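Local coordinates for protein putative glucoamylase (Bacteroides uniformis, PDB 4GL3) that probably hydrolyses glycosidic bonds, being a putative glucoamylase related to six-hairpin glycosidases, at residues Gln77-Met82 against Asn145-Arg150; Lys84-Leu89 against Glu132-Ala137; Trp301-Ser306 against Gly318-Val323; Glu342-Phe347 against Tyr359-Ala364. All blocks are in the same frame, centred on the assembly; numbering follows the deposited sequence.

Contact 1 (Gln77-Met82 against Asn145-Arg150)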
loop_
_atom_site.group_PDB
_atom_site.type_symbol
_atom_site.label_atom_id
_atom_site.label_comp_id
_atom_site.label_asym_id
_atom_site.label_seq_id
_atom_site.Cartn_x
_atom_site.Cartn_y
_atom_site.Cartn_z
ATOM N N GLN A 77 -10.473 11.294 19.154
ATOM C CA GLN A 77 -11.324 10.687 18.131
ATOM C C GLN A 77 -10.611 9.595 17.397
ATOM O O GLN A 77 -11.200 8.541 17.120
ATOM C CB GLN A 77 -11.846 11.686 17.114
ATOM C CG GLN A 77 -12.842 12.691 17.650
ATOM C CD GLN A 77 -13.122 13.783 16.613
ATOM O OE1 GLN A 77 -12.218 14.393 16.049
ATOM N NE2 GLN A 77 -14.378 13.984 16.331
ATOM N N GLY A 78 -9.359 9.844 17.048
ATOM C CA GLY A 78 -8.608 8.902 16.284
ATOM C C GLY A 78 -8.318 7.620 17.064
ATOM O O GLY A 78 -8.388 6.515 16.523
ATOM N N ALA A 79 -7.994 7.782 18.341
ATOM C CA ALA A 79 -7.746 6.649 19.249
ATOM C C ALA A 79 -9.012 5.810 19.427
ATOM O O ALA A 79 -8.972 4.573 19.440
ATOM C CB ALA A 79 -7.232 7.161 20.597
ATOM N N GLU A 80 -10.149 6.486 19.552
ATOM C CA GLU A 80 -11.421 5.796 19.708
ATOM C C GLU A 80 -11.701 4.906 18.502
ATOM O O GLU A 80 -12.035 3.699 18.650
ATOM C CB GLU A 80 -12.553 6.815 19.932
ATOM C CG GLU A 80 -13.949 6.200 20.016
ATOM C CD GLU A 80 -15.005 7.269 20.224
ATOM O OE1 GLU A 80 -14.950 8.327 19.536
ATOM O OE2 GLU A 80 -15.865 7.060 21.091
ATOM N N ARG A 81 -11.525 5.478 17.307
ATOM C CA ARG A 81 -11.673 4.716 16.061
ATOM C C ARG A 81 -10.676 3.537 15.990
ATOM O O ARG A 81 -11.047 2.426 15.642
ATOM C CB ARG A 81 -11.476 5.628 14.840
ATOM C CG ARG A 81 -11.667 4.971 13.457
ATOM C CD ARG A 81 -13.084 4.459 13.237
ATOM N NE ARG A 81 -14.076 5.529 13.292
ATOM C CZ ARG A 81 -14.505 6.219 12.235
ATOM N NH1 ARG A 81 -14.086 5.957 11.005
ATOM N NH2 ARG A 81 -15.398 7.155 12.404
HETATM N N MSE A 82 -9.411 3.804 16.272
HETATM C CA MSE A 82 -8.390 2.788 16.244
HETATM C C MSE A 82 -8.726 1.612 17.190
HETATM O O MSE A 82 -8.556 0.443 16.815
HETATM C CB MSE A 82 -7.027 3.384 16.631
HETATM C CG MSE A 82 -5.849 2.429 16.460
HETATM SE SE MSE A 82 -5.486 1.937 14.624
HETATM C CE MSE A 82 -5.613 3.725 13.879
ATOM N N ASN A 145 -3.040 5.778 28.908
ATOM C CA ASN A 145 -4.452 5.917 29.291
ATOM C C ASN A 145 -5.186 4.660 28.831
ATOM O O ASN A 145 -4.599 3.834 28.127
ATOM C CB ASN A 145 -5.088 7.213 28.740
ATOM C CG ASN A 145 -5.215 7.216 27.218
ATOM O OD1 ASN A 145 -5.570 6.191 26.564
ATOM N ND2 ASN A 145 -4.900 8.360 26.627
ATOM N N PRO A 146 -6.439 4.481 29.274
ATOM C CA PRO A 146 -7.046 3.177 29.033
ATOM C C PRO A 146 -7.183 2.824 27.553
ATOM O O PRO A 146 -6.933 1.673 27.197
ATOM C CB PRO A 146 -8.404 3.303 29.710
ATOM C CG PRO A 146 -8.146 4.256 30.873
ATOM C CD PRO A 146 -7.177 5.261 30.300
ATOM N N THR A 147 -7.553 3.791 26.706
ATOM C CA THR A 147 -7.748 3.517 25.301
ATOM C C THR A 147 -6.436 3.123 24.610
ATOM O O THR A 147 -6.383 2.146 23.865
ATOM C CB THR A 147 -8.390 4.711 24.590
ATOM O OG1 THR A 147 -9.678 4.937 25.159
ATOM C CG2 THR A 147 -8.539 4.472 23.111
ATOM N N GLU A 148 -5.366 3.859 24.872
ATOM C CA GLU A 148 -4.132 3.646 24.121
ATOM C C GLU A 148 -3.367 2.471 24.717
ATOM O O GLU A 148 -2.678 1.769 23.997
ATOM C CB GLU A 148 -3.269 4.918 24.027
ATOM C CG GLU A 148 -4.025 6.076 23.395
ATOM C CD GLU A 148 -3.150 7.222 22.907
ATOM O OE1 GLU A 148 -1.892 7.096 22.881
ATOM O OE2 GLU A 148 -3.747 8.252 22.501
ATOM N N ASN A 149 -3.512 2.224 26.011
ATOM C CA ASN A 149 -2.919 1.027 26.596
ATOM C C ASN A 149 -3.512 -0.197 25.918
ATOM O O ASN A 149 -2.780 -1.137 25.595
ATOM C CB ASN A 149 -3.123 0.963 28.111
ATOM C CG ASN A 149 -2.316 2.011 28.860
ATOM O OD1 ASN A 149 -1.353 2.585 28.329
ATOM N ND2 ASN A 149 -2.708 2.269 30.111
ATOM N N ARG A 150 -4.819 -0.149 25.655
ATOM C CA ARG A 150 -5.541 -1.292 25.106
ATOM C C ARG A 150 -5.240 -1.464 23.618
ATOM O O ARG A 150 -5.092 -2.575 23.148
ATOM C CB ARG A 150 -7.021 -1.095 25.322
ATOM C CG ARG A 150 -7.901 -2.278 24.925
ATOM C CD ARG A 150 -8.110 -3.229 26.097
ATOM N NE ARG A 150 -7.247 -4.412 26.032
ATOM C CZ ARG A 150 -7.598 -5.599 25.529
ATOM N NH1 ARG A 150 -8.816 -5.802 25.022
ATOM N NH2 ARG A 150 -6.713 -6.604 25.523
#
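Ala79 meets Thr147 and Glu148 where the first turn of helix 146-161 leans on the early part of helix 75-90, a helix-helix packing consistent with the (alpha/alpha)6 barrel of six-hairpin enzymes. The two short segments run in roughly the same direction, crossing at 44° with their axes 9.6 Å apart, and Ala79, having only a methyl group, lets Thr147 and Glu148 come close. Thr147 turns its methyl inward. With chi1 at -62°, CG2 lies opposite the backbone N, and it reaches Ala79 CB at 3.9 Å and Ala79 O at 3.7 Å; the hydroxyl takes the other branch, beside the backbone N. A bound di(hydroxyethyl)ether lies about 4 Å from the Thr147 side chain, in the more exposed part of the contact.

Glu148 approaches the same methyl from a second direction, roughly at right angles to that of Thr147. Its CG sits beside its own backbone N and the chain beyond is extended, which carries OE2 to 4.1 Å from Ala79 CB. That approach is plain packing; the charge is answered by a salt bridge from OE2 to Arg75, while OE1 accepts from the backbone N of Lys143. The carboxylate is thus anchored at both oxygens in a buried position. Asn145 is the N-cap of helix 146-161: its OD1 accepts from Glu148 N at 2.9 Å, with a nearly straight N-H...O angle of 165°.

Contact 2 (Lys84-Leu89 against Glu132-Ala137)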
loop_
_atom_site.group_PDB
_atom_site.type_symbol
_atom_site.label_atom_id
_atom_site.label_comp_id
_atom_site.label_asym_id
_atom_site.label_seq_id
_atom_site.Cartn_x
_atom_site.Cartn_y
_atom_site.Cartn_z
ATOM N N LYS A 84 -11.744 0.700 18.085
ATOM C CA LYS A 84 -12.825 -0.018 17.430
ATOM C C LYS A 84 -12.258 -1.016 16.371
ATOM O O LYS A 84 -12.669 -2.176 16.317
ATOM C CB LYS A 84 -13.853 0.935 16.787
ATOM C CG LYS A 84 -15.037 0.256 16.062
ATOM C CD LYS A 84 -16.223 1.205 15.836
ATOM C CE LYS A 84 -15.940 2.137 14.678
ATOM N NZ LYS A 84 -16.995 3.187 14.394
ATOM N N ILE A 85 -11.305 -0.553 15.565
ATOM C CA ILE A 85 -10.724 -1.330 14.527
ATOM C C ILE A 85 -9.999 -2.544 15.069
ATOM O O ILE A 85 -10.255 -3.661 14.607
ATOM C CB ILE A 85 -9.755 -0.500 13.640
ATOM C CG1 ILE A 85 -10.533 0.491 12.771
ATOM C CG2 ILE A 85 -8.911 -1.405 12.740
ATOM C CD1 ILE A 85 -9.675 1.630 12.166
ATOM N N VAL A 86 -9.114 -2.348 16.033
ATOM C CA VAL A 86 -8.302 -3.465 16.524
ATOM C C VAL A 86 -9.113 -4.422 17.390
ATOM O O VAL A 86 -8.867 -5.654 17.382
ATOM C CB VAL A 86 -6.978 -2.999 17.216
ATOM C CG1 VAL A 86 -6.202 -2.134 16.261
ATOM C CG2 VAL A 86 -7.207 -2.277 18.530
ATOM N N ARG A 87 -10.131 -3.907 18.074
ATOM C CA ARG A 87 -11.061 -4.816 18.735
ATOM C C ARG A 87 -11.810 -5.715 17.732
ATOM O O ARG A 87 -11.994 -6.894 17.985
ATOM C CB ARG A 87 -12.074 -4.080 19.623
ATOM C CG ARG A 87 -11.605 -3.745 21.008
ATOM C CD ARG A 87 -12.623 -2.908 21.777
ATOM N NE ARG A 87 -12.255 -2.814 23.193
ATOM C CZ ARG A 87 -12.671 -1.866 24.050
ATOM N NH1 ARG A 87 -13.468 -0.871 23.649
ATOM N NH2 ARG A 87 -12.262 -1.890 25.330
ATOM N N PHE A 88 -12.287 -5.138 16.636
ATOM C CA PHE A 88 -12.970 -5.911 15.613
ATOM C C PHE A 88 -12.065 -6.980 14.971
ATOM O O PHE A 88 -12.488 -8.128 14.759
ATOM C CB PHE A 88 -13.499 -4.979 14.537
ATOM C CG PHE A 88 -14.481 -5.627 13.595
ATOM C CD1 PHE A 88 -15.852 -5.647 13.889
ATOM C CD2 PHE A 88 -14.052 -6.155 12.398
ATOM C CE1 PHE A 88 -16.744 -6.211 13.000
ATOM C CE2 PHE A 88 -14.950 -6.719 11.509
ATOM C CZ PHE A 88 -16.284 -6.740 11.805
ATOM N N LEU A 89 -10.839 -6.609 14.638
ATOM C CA LEU A 89 -9.925 -7.518 14.000
ATOM C C LEU A 89 -9.492 -8.672 14.937
ATOM O O LEU A 89 -9.162 -9.761 14.457
ATOM C CB LEU A 89 -8.679 -6.807 13.477
ATOM C CG LEU A 89 -8.827 -5.809 12.353
ATOM C CD1 LEU A 89 -7.565 -4.980 12.203
ATOM C CD2 LEU A 89 -9.191 -6.561 11.067
ATOM N N GLU A 132 1.601 -3.713 8.618
ATOM C CA GLU A 132 2.409 -2.504 8.338
ATOM C C GLU A 132 1.776 -1.283 9.031
ATOM O O GLU A 132 2.398 -0.585 9.839
ATOM C CB GLU A 132 2.568 -2.331 6.811
ATOM C CG GLU A 132 3.467 -1.174 6.373
ATOM C CD GLU A 132 3.546 -1.053 4.857
ATOM O OE1 GLU A 132 2.841 -1.786 4.110
ATOM O OE2 GLU A 132 4.327 -0.219 4.384
ATOM N N GLY A 133 0.489 -1.090 8.820
ATOM C CA GLY A 133 -0.232 -0.089 9.565
ATOM C C GLY A 133 -0.337 -0.279 11.075
ATOM O O GLY A 133 -0.150 0.668 11.820
ATOM N N LEU A 134 -0.641 -1.492 11.542
ATOM C CA LEU A 134 -0.821 -1.717 12.977
ATOM C C LEU A 134 0.495 -1.516 13.717
ATOM O O LEU A 134 0.493 -1.001 14.845
ATOM C CB LEU A 134 -1.451 -3.075 13.307
ATOM C CG LEU A 134 -2.907 -3.363 12.837
ATOM C CD1 LEU A 134 -3.295 -4.814 13.244
ATOM C CD2 LEU A 134 -3.912 -2.343 13.384
ATOM N N LEU A 135 1.633 -1.855 13.103
ATOM C CA LEU A 135 2.887 -1.664 13.853
ATOM C C LEU A 135 3.242 -0.154 13.980
ATOM O O LEU A 135 3.738 0.264 15.021
ATOM C CB LEU A 135 4.036 -2.514 13.303
ATOM C CG LEU A 135 3.903 -4.034 13.452
ATOM C CD1 LEU A 135 5.203 -4.673 12.971
ATOM C CD2 LEU A 135 3.620 -4.469 14.879
ATOM N N ALA A 136 2.952 0.633 12.939
ATOM C CA ALA A 136 3.019 2.092 13.000
ATOM C C ALA A 136 2.098 2.597 14.104
ATOM O O ALA A 136 2.514 3.396 14.943
ATOM C CB ALA A 136 2.667 2.736 11.648
ATOM N N ALA A 137 0.859 2.120 14.145
ATOM C CA ALA A 137 -0.089 2.572 15.195
ATOM C C ALA A 137 0.402 2.215 16.600
ATOM O O ALA A 137 0.309 3.024 17.514
ATOM C CB ALA A 137 -1.494 2.018 14.935
#
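Val86 and Leu134 make the closest contact between segments 84-89 and 132-137, which belong to helix 75-90 and helix 124-140, with Val86 CG1 and Leu134 CD2 3.7 Å apart. The two side chains slide past each other in opposite directions, so they overlap along their flanks and do not meet end on. Val86 holds CG1 opposite its carbonyl carbon (chi1 -55°), and this is the branch that touches. Leu134 likewise sets CG beside its backbone N and sends two methyls across: CD2 serves Val86, and CD1 approaches Leu89 CD1 more loosely, at 4.4 Å. One leucine therefore bridges two residues that lie three positions apart on the facing helix.

The backbones stay well separated, the nearest CA atoms being those of Val86 and Leu134 at 8.5 Å, and it is the side chains that span the gap. Other helices complete the apolar surroundings. Val86 also rests on Ile154 and Ile155 of helix 146-161, and Leu89 on Ile54 of helix 54-69.

Hydrogen bonds run along each helix and outward to other parts of the chain, not between the two segments. Leu89 N bonds to Ile85 O at 3.0 Å, and Leu89 O accepts from Trp101 NE1. With all three touching residues buried and joined by methyl groups alone, the contact implies cohesion by shape and by exclusion of water; between these segments nothing directional adds to the packing.

Contact 3 (Trp301-Ser306 against Gly318-Val323)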
loop_
_atom_site.group_PDB
_atom_site.type_symbol
_atom_site.label_atom_id
_atom_site.label_comp_id
_atom_site.label_asym_id
_atom_site.label_seq_id
_atom_site.Cartn_x
_atom_site.Cartn_y
_atom_site.Cartn_z
ATOM N N TRP A 301 0.917 11.832 -16.300
ATOM C CA TRP A 301 1.667 10.576 -16.285
ATOM C C TRP A 301 1.281 9.764 -15.077
ATOM O O TRP A 301 0.713 10.300 -14.116
ATOM C CB TRP A 301 3.177 10.826 -16.248
ATOM C CG TRP A 301 3.699 11.553 -15.032
ATOM C CD1 TRP A 301 3.731 12.903 -14.842
ATOM C CD2 TRP A 301 4.296 10.973 -13.848
ATOM N NE1 TRP A 301 4.298 13.201 -13.617
ATOM C CE2 TRP A 301 4.646 12.039 -12.988
ATOM C CE3 TRP A 301 4.544 9.667 -13.426
ATOM C CZ2 TRP A 301 5.248 11.837 -11.759
ATOM C CZ3 TRP A 301 5.123 9.468 -12.203
ATOM C CH2 TRP A 301 5.470 10.545 -11.380
ATOM N N GLY A 302 1.602 8.470 -15.145
ATOM C CA GLY A 302 1.454 7.552 -14.028
ATOM C C GLY A 302 0.568 6.389 -14.417
ATOM O O GLY A 302 -0.659 6.532 -14.490
ATOM N N LEU A 303 1.194 5.232 -14.645
ATOM C CA LEU A 303 0.490 3.981 -14.968
ATOM C C LEU A 303 0.611 2.945 -13.834
ATOM O O LEU A 303 1.717 2.585 -13.394
ATOM C CB LEU A 303 1.055 3.393 -16.270
ATOM C CG LEU A 303 0.989 4.260 -17.530
ATOM C CD1 LEU A 303 1.735 3.579 -18.676
ATOM C CD2 LEU A 303 -0.455 4.583 -17.898
ATOM N N THR A 304 -0.546 2.482 -13.361
ATOM C CA THR A 304 -0.636 1.448 -12.350
ATOM C C THR A 304 -2.006 0.728 -12.453
ATOM O O THR A 304 -2.886 1.128 -13.232
ATOM C CB THR A 304 -0.426 2.053 -10.966
ATOM O OG1 THR A 304 -0.182 1.020 -10.020
ATOM C CG2 THR A 304 -1.652 2.903 -10.497
ATOM N N ALA A 305 -2.170 -0.328 -11.664
ATOM C CA ALA A 305 -3.432 -1.076 -11.594
ATOM C C ALA A 305 -4.576 -0.190 -11.113
ATOM O O ALA A 305 -4.452 0.510 -10.087
ATOM C CB ALA A 305 -3.310 -2.326 -10.678
ATOM N N SER A 306 -5.697 -0.265 -11.815
ATOM C CA SER A 306 -6.874 0.496 -11.431
ATOM C C SER A 306 -8.079 0.117 -12.281
ATOM O O SER A 306 -7.950 -0.647 -13.243
ATOM C CB SER A 306 -6.566 1.988 -11.635
ATOM O OG SER A 306 -6.482 2.321 -13.003
ATOM N N GLY A 318 4.190 -1.942 -19.997
ATOM C CA GLY A 318 3.955 -3.168 -20.789
ATOM C C GLY A 318 2.490 -3.592 -20.910
ATOM O O GLY A 318 2.204 -4.652 -21.450
ATOM N N ASN A 319 1.569 -2.761 -20.407
ATOM C CA ASN A 319 0.126 -2.994 -20.476
ATOM C C ASN A 319 -0.571 -1.632 -20.393
ATOM O O ASN A 319 -1.207 -1.271 -19.370
ATOM C CB ASN A 319 -0.328 -3.887 -19.332
ATOM C CG ASN A 319 -1.831 -4.140 -19.335
ATOM O OD1 ASN A 319 -2.455 -4.165 -20.378
ATOM N ND2 ASN A 319 -2.407 -4.320 -18.155
ATOM N N ASP A 320 -0.403 -0.875 -21.463
ATOM C CA ASP A 320 -0.846 0.498 -21.545
ATOM C C ASP A 320 -2.117 0.506 -22.375
ATOM O O ASP A 320 -2.063 0.217 -23.553
ATOM C CB ASP A 320 0.232 1.333 -22.208
ATOM C CG ASP A 320 -0.158 2.801 -22.365
ATOM O OD1 ASP A 320 -1.078 3.299 -21.678
ATOM O OD2 ASP A 320 0.483 3.463 -23.198
ATOM N N ARG A 321 -3.239 0.851 -21.739
ATOM C CA ARG A 321 -4.569 0.792 -22.348
ATOM C C ARG A 321 -5.209 2.169 -22.478
ATOM O O ARG A 321 -6.414 2.279 -22.721
ATOM C CB ARG A 321 -5.480 -0.098 -21.498
ATOM C CG ARG A 321 -4.809 -1.368 -20.989
ATOM C CD ARG A 321 -5.785 -2.486 -20.703
ATOM N NE ARG A 321 -5.098 -3.766 -20.779
ATOM C CZ ARG A 321 -5.691 -4.948 -20.713
ATOM N NH1 ARG A 321 -7.002 -5.030 -20.583
ATOM N NH2 ARG A 321 -4.965 -6.047 -20.747
ATOM N N GLY A 322 -4.410 3.222 -22.279
ATOM C CA GLY A 322 -4.878 4.630 -22.406
ATOM C C GLY A 322 -5.377 5.257 -21.104
ATOM O O GLY A 322 -5.882 6.377 -21.124
ATOM N N VAL A 323 -5.228 4.527 -19.993
ATOM C CA VAL A 323 -5.757 4.875 -18.673
ATOM C C VAL A 323 -4.600 5.426 -17.816
ATOM O O VAL A 323 -3.587 4.761 -17.620
ATOM C CB VAL A 323 -6.400 3.635 -17.986
ATOM C CG1 VAL A 323 -6.885 3.948 -16.557
ATOM C CG2 VAL A 323 -7.534 3.061 -18.862
HETATM O O HOH W 1 -2.848 3.610 -15.147
#
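The carboxylate of Asp320 is the flat group that meets the facing segment: OD1 lies 4.0 Å from Leu303 CD2 and only slightly farther from CD1, so both methyls border one oxygen. Leu303 and Asp320 cross obliquely. The other flat group, the Arg321 guanidinium, takes Asn319 OD1 at its edge, in its plane; in the conformer described, one of two, the NE bond is 2.7 Å long with an N-H...O angle of 153°, and the one from NH2 is weak.

The contact sets the segment leading into strand 305-306 against the loop from strand 313-314 to helix 326-331. The methyls of Leu303 lie against Asp320 and Val323. Its CG is placed opposite the carbonyl carbon (chi1 -58°), which brings CD2 to 3.1 Å from Val323 O, a tight carbon-to-oxygen approach and not a hydrogen bond. Further along, Val323 CG1 lies 3.9 Å from Ser306 OG, whose hydroxyl is hydrogen-bonded to Thr325. A single water joins the backbones: it accepts from Thr304 N at 3.1 Å and donates to Val323 O at 2.8 Å.

Asp320 is held by more than this packing. Tyr296 bonds to OD1 and Tyr285 to OD2, and Gly322 N adds a weak bond to OD1. The chemistry implies a buried junction in which the carboxylate and Val323 O draw their polar partners from the tyrosines, Gly322 N and the water, while Leu303 adds apolar packing beside them.

Contact 4 (Glu342-Phe347 against Tyr359-Ala364)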
loop_
_atom_site.group_PDB
_atom_site.type_symbol
_atom_site.label_atom_id
_atom_site.label_comp_id
_atom_site.label_asym_id
_atom_site.label_seq_id
_atom_site.Cartn_x
_atom_site.Cartn_y
_atom_site.Cartn_z
ATOM N N GLU A 342 3.470 18.484 -10.169
ATOM C CA GLU A 342 3.039 18.983 -11.482
ATOM C C GLU A 342 1.756 18.219 -11.939
ATOM O O GLU A 342 0.778 18.818 -12.417
ATOM C CB GLU A 342 4.177 18.793 -12.493
ATOM C CG GLU A 342 3.952 19.362 -13.871
ATOM C CD GLU A 342 5.241 19.428 -14.696
ATOM O OE1 GLU A 342 6.252 18.764 -14.343
ATOM O OE2 GLU A 342 5.252 20.165 -15.700
ATOM N N ALA A 343 1.761 16.905 -11.752
ATOM C CA ALA A 343 0.625 16.049 -12.114
ATOM C C ALA A 343 -0.557 16.356 -11.199
ATOM O O ALA A 343 -1.694 16.461 -11.658
ATOM C CB ALA A 343 1.019 14.568 -12.006
HETATM N N MSE A 344 -0.276 16.532 -9.908
HETATM C CA MSE A 344 -1.309 16.857 -8.928
HETATM C C MSE A 344 -2.051 18.130 -9.310
HETATM O O MSE A 344 -3.278 18.187 -9.272
HETATM C CB MSE A 344 -0.711 17.019 -7.537
HETATM C CG MSE A 344 -1.746 16.971 -6.401
HETATM SE SE MSE A 344 -0.942 17.321 -4.619
HETATM C CE MSE A 344 0.250 15.812 -4.505
ATOM N N ARG A 345 -1.306 19.160 -9.685
ATOM C CA ARG A 345 -1.910 20.436 -9.990
ATOM C C ARG A 345 -2.723 20.350 -11.281
ATOM O O ARG A 345 -3.779 20.985 -11.387
ATOM C CB ARG A 345 -0.853 21.552 -10.075
ATOM C CG ARG A 345 -1.434 22.960 -10.177
ATOM C CD ARG A 345 -0.351 24.024 -9.986
ATOM N NE ARG A 345 0.192 24.004 -8.626
ATOM C CZ ARG A 345 -0.370 24.596 -7.572
ATOM N NH1 ARG A 345 -1.507 25.284 -7.706
ATOM N NH2 ARG A 345 0.214 24.500 -6.375
ATOM N N TYR A 346 -2.235 19.587 -12.251
ATOM C CA TYR A 346 -2.947 19.396 -13.517
ATOM C C TYR A 346 -4.275 18.642 -13.272
ATOM O O TYR A 346 -5.328 19.031 -13.807
ATOM C CB TYR A 346 -2.059 18.645 -14.526
ATOM C CG TYR A 346 -2.787 18.274 -15.815
ATOM C CD1 TYR A 346 -3.068 19.232 -16.791
ATOM C CD2 TYR A 346 -3.200 16.969 -16.041
ATOM C CE1 TYR A 346 -3.725 18.882 -17.963
ATOM C CE2 TYR A 346 -3.864 16.617 -17.197
ATOM C CZ TYR A 346 -4.130 17.568 -18.135
ATOM O OH TYR A 346 -4.786 17.179 -19.254
ATOM N N PHE A 347 -4.217 17.602 -12.432
ATOM C CA PHE A 347 -5.385 16.802 -12.134
ATOM C C PHE A 347 -6.439 17.645 -11.434
ATOM O O PHE A 347 -7.624 17.486 -11.698
ATOM C CB PHE A 347 -5.058 15.597 -11.238
ATOM C CG PHE A 347 -4.121 14.581 -11.848
ATOM C CD1 PHE A 347 -3.981 14.434 -13.214
ATOM C CD2 PHE A 347 -3.394 13.748 -11.021
ATOM C CE1 PHE A 347 -3.115 13.479 -13.735
ATOM C CE2 PHE A 347 -2.543 12.791 -11.524
ATOM C CZ PHE A 347 -2.398 12.657 -12.893
ATOM N N TYR A 359 -14.491 12.155 -2.491
ATOM C CA TYR A 359 -13.424 11.449 -1.757
ATOM C C TYR A 359 -12.053 11.709 -2.376
ATOM O O TYR A 359 -11.137 10.890 -2.268
ATOM C CB TYR A 359 -13.707 9.930 -1.690
ATOM C CG TYR A 359 -15.000 9.595 -0.982
ATOM C CD1 TYR A 359 -15.173 9.907 0.349
ATOM C CD2 TYR A 359 -16.065 8.989 -1.654
ATOM C CE1 TYR A 359 -16.351 9.638 1.013
ATOM C CE2 TYR A 359 -17.248 8.706 -0.998
ATOM C CZ TYR A 359 -17.374 9.034 0.345
ATOM O OH TYR A 359 -18.527 8.795 1.035
ATOM N N GLY A 360 -11.922 12.848 -3.041
ATOM C CA GLY A 360 -10.685 13.200 -3.706
ATOM C C GLY A 360 -10.717 13.008 -5.210
ATOM O O GLY A 360 -11.754 13.214 -5.867
ATOM N N PHE A 361 -9.562 12.621 -5.745
ATOM C CA PHE A 361 -9.424 12.230 -7.128
ATOM C C PHE A 361 -10.065 10.868 -7.311
ATOM O O PHE A 361 -9.765 9.909 -6.583
ATOM C CB PHE A 361 -7.956 12.151 -7.577
ATOM C CG PHE A 361 -7.232 13.467 -7.518
ATOM C CD1 PHE A 361 -7.564 14.499 -8.377
ATOM C CD2 PHE A 361 -6.237 13.674 -6.580
ATOM C CE1 PHE A 361 -6.913 15.718 -8.302
ATOM C CE2 PHE A 361 -5.565 14.897 -6.501
ATOM C CZ PHE A 361 -5.900 15.907 -7.372
ATOM N N LYS A 362 -10.884 10.787 -8.349
ATOM C CA LYS A 362 -11.472 9.531 -8.733
ATOM C C LYS A 362 -10.368 8.602 -9.292
ATOM O O LYS A 362 -9.202 9.009 -9.529
ATOM C CB LYS A 362 -12.592 9.771 -9.741
ATOM C CG LYS A 362 -13.825 10.421 -9.130
ATOM C CD LYS A 362 -14.589 11.151 -10.243
ATOM C CE LYS A 362 -15.693 12.027 -9.723
ATOM N NZ LYS A 362 -16.395 12.561 -10.902
ATOM N N ASP A 363 -10.712 7.336 -9.447
ATOM C CA ASP A 363 -9.692 6.304 -9.542
ATOM C C ASP A 363 -8.763 6.383 -10.737
ATOM O O ASP A 363 -7.592 6.016 -10.619
ATOM C CB ASP A 363 -10.336 4.940 -9.564
ATOM C CG ASP A 363 -9.349 3.845 -9.235
ATOM O OD1 ASP A 363 -8.629 3.964 -8.195
ATOM O OD2 ASP A 363 -9.334 2.845 -9.981
ATOM N N ALA A 364 -9.299 6.803 -11.877
ATOM C CA ALA A 364 -8.591 6.743 -13.148
ATOM C C ALA A 364 -9.378 7.489 -14.209
ATOM O O ALA A 364 -10.578 7.800 -14.040
ATOM C CB ALA A 364 -8.353 5.281 -13.591
#
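Phe361 points its ring at helix 337-349 and touches it at Phe347 and Met344. The nearest approach is Phe361 CE1 to Phe347 CB, at 3.5 Å. The ring meets that methylene obliquely, and CE1 also comes to 3.7 Å from the carbonyl carbon Phe347 C, so its outer part is pressed against the helix backbone as much as against a side chain. Phe361 owes this reach to its first torsion: CG lies opposite the carbonyl carbon (chi1 -63°) and the ring stands away from its own strand.

Phe347 answers only with its stem. Its CB faces the strand segment while the ring swings off toward Pro326 of helix 326-331. Over one face of that ring, toward its rim, sits Ala343 O, the same oxygen that accepts from Phe347 N at 2.9 Å.

Met344, a selenomethionine in this crystal, stands one turn earlier and meets the ring farther round its outer end, at CE2 and CZ: Met344 CG is 4.3 Å from Phe361 CE2, while Met344 O lies 4.0 Å from Phe361 CZ, again obliquely. Its long chain continues toward helix 15-27, touching Leu18, Met19 and Val22. Leu330 packs on both Met344 and Phe361, and Trp356 meets the Phe361 ring edge-to-face. The arrangement is that of a small antiparallel pair of strands, 356-357 and 360-361, packed through Phe361 on helix 337-349, consistent with the helix-rich architecture of the six-hairpin clan.

Contacts 1 and 2 share helix 75-90, which meets helix 146-161 in the first and helix 124-140 in the second; they adjoin through Met82 SE and Ala137 CB, 4.0 Å apart. Contact 1 is partly buried, with charged and capping groups beside its methyls, whereas contact 2 is buried and wholly apolar. Contacts 3 and 4 lie in the family region and are also buried, but join loops, a short strand and a helix. They touch where Val323 CG1 and Ser306 OG both approach Ala364 CB at 3.6 Å. Contact 3 combines leucine and valine packing with a bridging water and a buried carboxylate; contact 4 rests on an aromatic ring. Contacts 1 and 3 lie about 40 Å apart between centres.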